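Local structure of endoglucanase (Humicola insolens, 1DYS) at residues N4-R9 / Q292-N297. The protein hydrolyses internal beta-1,4-glucosidic linkages of cellulose as a glycoside hydrolase family 6 endoglucanase and takes part in the recycling of plant biomass. Residues are numbered along the deposited sequence; the frame is centred on the assembly and turned at random.
Sequences NPFSGR and QPFTTN
Phe294 reaches across to residues 4-9 with its ring alone, and following it outward from CB shows how the contact is made. CB points toward residues 4-9, and CG, anti to the backbone N (chi1 158°) and beside the carbonyl carbon, carries the ring on in among them. CE1 meets Phe6 CD2 at 3.6 Å, CE2 lies 3.3 Å from Arg9 O, and CZ between them approaches both. That carbonyl oxygen sits near the ring plane, at the edge, whereas the two phenyl rings meet obliquely, their planes inclined at 42° and their centroids 5.8 Å apart. Phe6 also offers its CB, 3.6 Å from Thr296 CG2, a methyl that lies near Asn4 ND2 as well. The segments belong to two loops leading into the parallel strands 10-11 and 303-307 of the distorted beta/alpha barrel of family 6, away from the annotated substrate and catalytic residues. Beyond the pair, the Phe6 side chain touches Ile80 of strand 79-85, Tyr178 of strand 175-180 and Ala305 of strand 303-307. Two consecutive turns shape the N-terminal loop: type I from Asn4 to Ser7, type II from Phe6 to Arg9. An Asx turn reinforces the first, since Phe6 N donates to Asn4 OD1 over 2.8 Å from above the carbonyl plane, while Asn4 ND2 bonds to Asp304 O. No direct hydrogen bond joins the segments; a water bridges them instead, accepting from Gly8 N at 2.9 Å and lying 2.8 Å from Thr296 OG1.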
loop_
_atom_site.group_PDB
_atom_site.type_symbol
_atom_site.label_atom_id
_atom_site.label_comp_id
_atom_site.label_asym_id
_atom_site.label_seq_id
_atom_site.Cartn_x
_atom_site.Cartn_y
_atom_site.Cartn_z
ATOM N N ASN A 4 24.416 -2.567 26.768
ATOM C CA ASN A 4 23.874 -2.819 25.414
ATOM C C ASN A 4 22.709 -3.747 25.667
ATOM O O ASN A 4 22.768 -4.815 26.280
ATOM C CB ASN A 4 24.979 -3.408 24.564
ATOM C CG ASN A 4 24.552 -4.172 23.326
ATOM O OD1 ASN A 4 23.371 -4.144 22.977
ATOM N ND2 ASN A 4 25.498 -4.849 22.682
ATOM N N PRO A 5 21.525 -3.371 25.207
ATOM C CA PRO A 5 20.328 -4.166 25.447
ATOM C C PRO A 5 20.302 -5.521 24.771
ATOM O O PRO A 5 19.465 -6.382 25.081
ATOM C CB PRO A 5 19.140 -3.295 25.008
ATOM C CG PRO A 5 19.781 -2.190 24.233
ATOM C CD PRO A 5 21.263 -2.112 24.522
ATOM N N PHE A 6 21.164 -5.754 23.776
ATOM C CA PHE A 6 21.179 -7.002 23.035
ATOM C C PHE A 6 22.137 -8.021 23.687
ATOM O O PHE A 6 22.134 -9.172 23.307
ATOM C CB PHE A 6 21.603 -6.773 21.587
ATOM C CG PHE A 6 20.565 -6.048 20.766
ATOM C CD1 PHE A 6 20.518 -4.654 20.724
ATOM C CD2 PHE A 6 19.633 -6.774 20.055
ATOM C CE1 PHE A 6 19.573 -3.989 19.963
ATOM C CE2 PHE A 6 18.647 -6.134 19.329
ATOM C CZ PHE A 6 18.642 -4.750 19.285
ATOM N N SER A 7 23.001 -7.524 24.555
ATOM C CA SER A 7 23.964 -8.365 25.271
ATOM C C SER A 7 23.321 -9.576 25.921
ATOM O O SER A 7 22.410 -9.525 26.758
ATOM C CB SER A 7 24.646 -7.527 26.369
ATOM O OG SER A 7 25.996 -7.928 26.545
ATOM N N GLY A 8 23.768 -10.762 25.508
ATOM C CA GLY A 8 23.302 -12.031 25.974
ATOM C C GLY A 8 21.895 -12.410 25.550
ATOM O O GLY A 8 21.345 -13.409 25.995
ATOM N N ARG A 9 21.311 -11.654 24.618
ATOM C CA ARG A 9 19.968 -11.929 24.127
ATOM C C ARG A 9 19.990 -12.420 22.686
ATOM O O ARG A 9 20.994 -12.315 22.004
ATOM C CB ARG A 9 19.104 -10.667 24.301
ATOM C CG ARG A 9 18.796 -10.393 25.757
ATOM C CD ARG A 9 17.836 -9.238 26.023
ATOM N NE ARG A 9 17.558 -9.188 27.465
ATOM C CZ ARG A 9 17.819 -8.180 28.280
ATOM N NH1 ARG A 9 18.367 -7.072 27.807
ATOM N NH2 ARG A 9 17.501 -8.314 29.567
ATOM N N GLN A 292 25.087 -10.921 7.272
ATOM C CA GLN A 292 25.395 -11.514 8.564
ATOM C C GLN A 292 24.176 -11.502 9.474
ATOM O O GLN A 292 23.551 -10.461 9.685
ATOM C CB GLN A 292 26.499 -10.635 9.205
ATOM C CG GLN A 292 26.553 -10.643 10.714
ATOM C CD GLN A 292 27.355 -11.816 11.255
ATOM O OE1 GLN A 292 28.545 -11.877 10.937
ATOM N NE2 GLN A 292 26.747 -12.686 12.055
ATOM N N PRO A 293 23.848 -12.639 10.025
ATOM C CA PRO A 293 22.742 -12.735 10.984
ATOM C C PRO A 293 23.076 -11.969 12.248
ATOM O O PRO A 293 24.216 -11.638 12.547
ATOM C CB PRO A 293 22.526 -14.231 11.262
ATOM C CG PRO A 293 23.178 -14.837 10.014
ATOM C CD PRO A 293 24.401 -13.955 9.741
ATOM N N PHE A 294 22.029 -11.719 13.058
ATOM C CA PHE A 294 22.214 -10.985 14.280
ATOM C C PHE A 294 23.427 -11.456 15.103
ATOM O O PHE A 294 23.613 -12.636 15.332
ATOM C CB PHE A 294 20.937 -11.072 15.135
ATOM C CG PHE A 294 21.196 -10.798 16.597
ATOM C CD1 PHE A 294 21.346 -9.503 17.030
ATOM C CD2 PHE A 294 21.312 -11.820 17.525
ATOM C CE1 PHE A 294 21.622 -9.228 18.360
ATOM C CE2 PHE A 294 21.573 -11.560 18.855
ATOM C CZ PHE A 294 21.739 -10.256 19.290
ATOM N N THR A 295 24.150 -10.440 15.592
ATOM C CA THR A 295 25.274 -10.679 16.493
ATOM C C THR A 295 25.624 -9.405 17.241
ATOM O O THR A 295 25.434 -8.298 16.710
ATOM C CB THR A 295 26.509 -11.249 15.750
ATOM O OG1 THR A 295 27.511 -11.511 16.780
ATOM C CG2 THR A 295 27.084 -10.254 14.777
ATOM N N THR A 296 26.196 -9.558 18.457
ATOM C CA THR A 296 26.686 -8.400 19.183
ATOM C C THR A 296 28.215 -8.319 19.033
ATOM O O THR A 296 28.836 -7.357 19.481
ATOM C CB THR A 296 26.345 -8.409 20.679
ATOM O OG1 THR A 296 26.697 -9.699 21.231
ATOM C CG2 THR A 296 24.874 -8.222 20.998
ATOM N N ASN A 297 28.780 -9.281 18.313
ATOM C CA ASN A 297 30.238 -9.294 18.011
ATOM C C ASN A 297 30.453 -8.381 16.807
ATOM O O ASN A 297 30.643 -8.805 15.661
ATOM C CB ASN A 297 30.620 -10.723 17.655
ATOM C CG ASN A 297 30.603 -11.762 18.747
ATOM O OD1 ASN A 297 30.743 -11.504 19.949
ATOM N ND2 ASN A 297 30.446 -13.035 18.357
HETATM O O HOH W 1 25.736 -11.197 23.412
#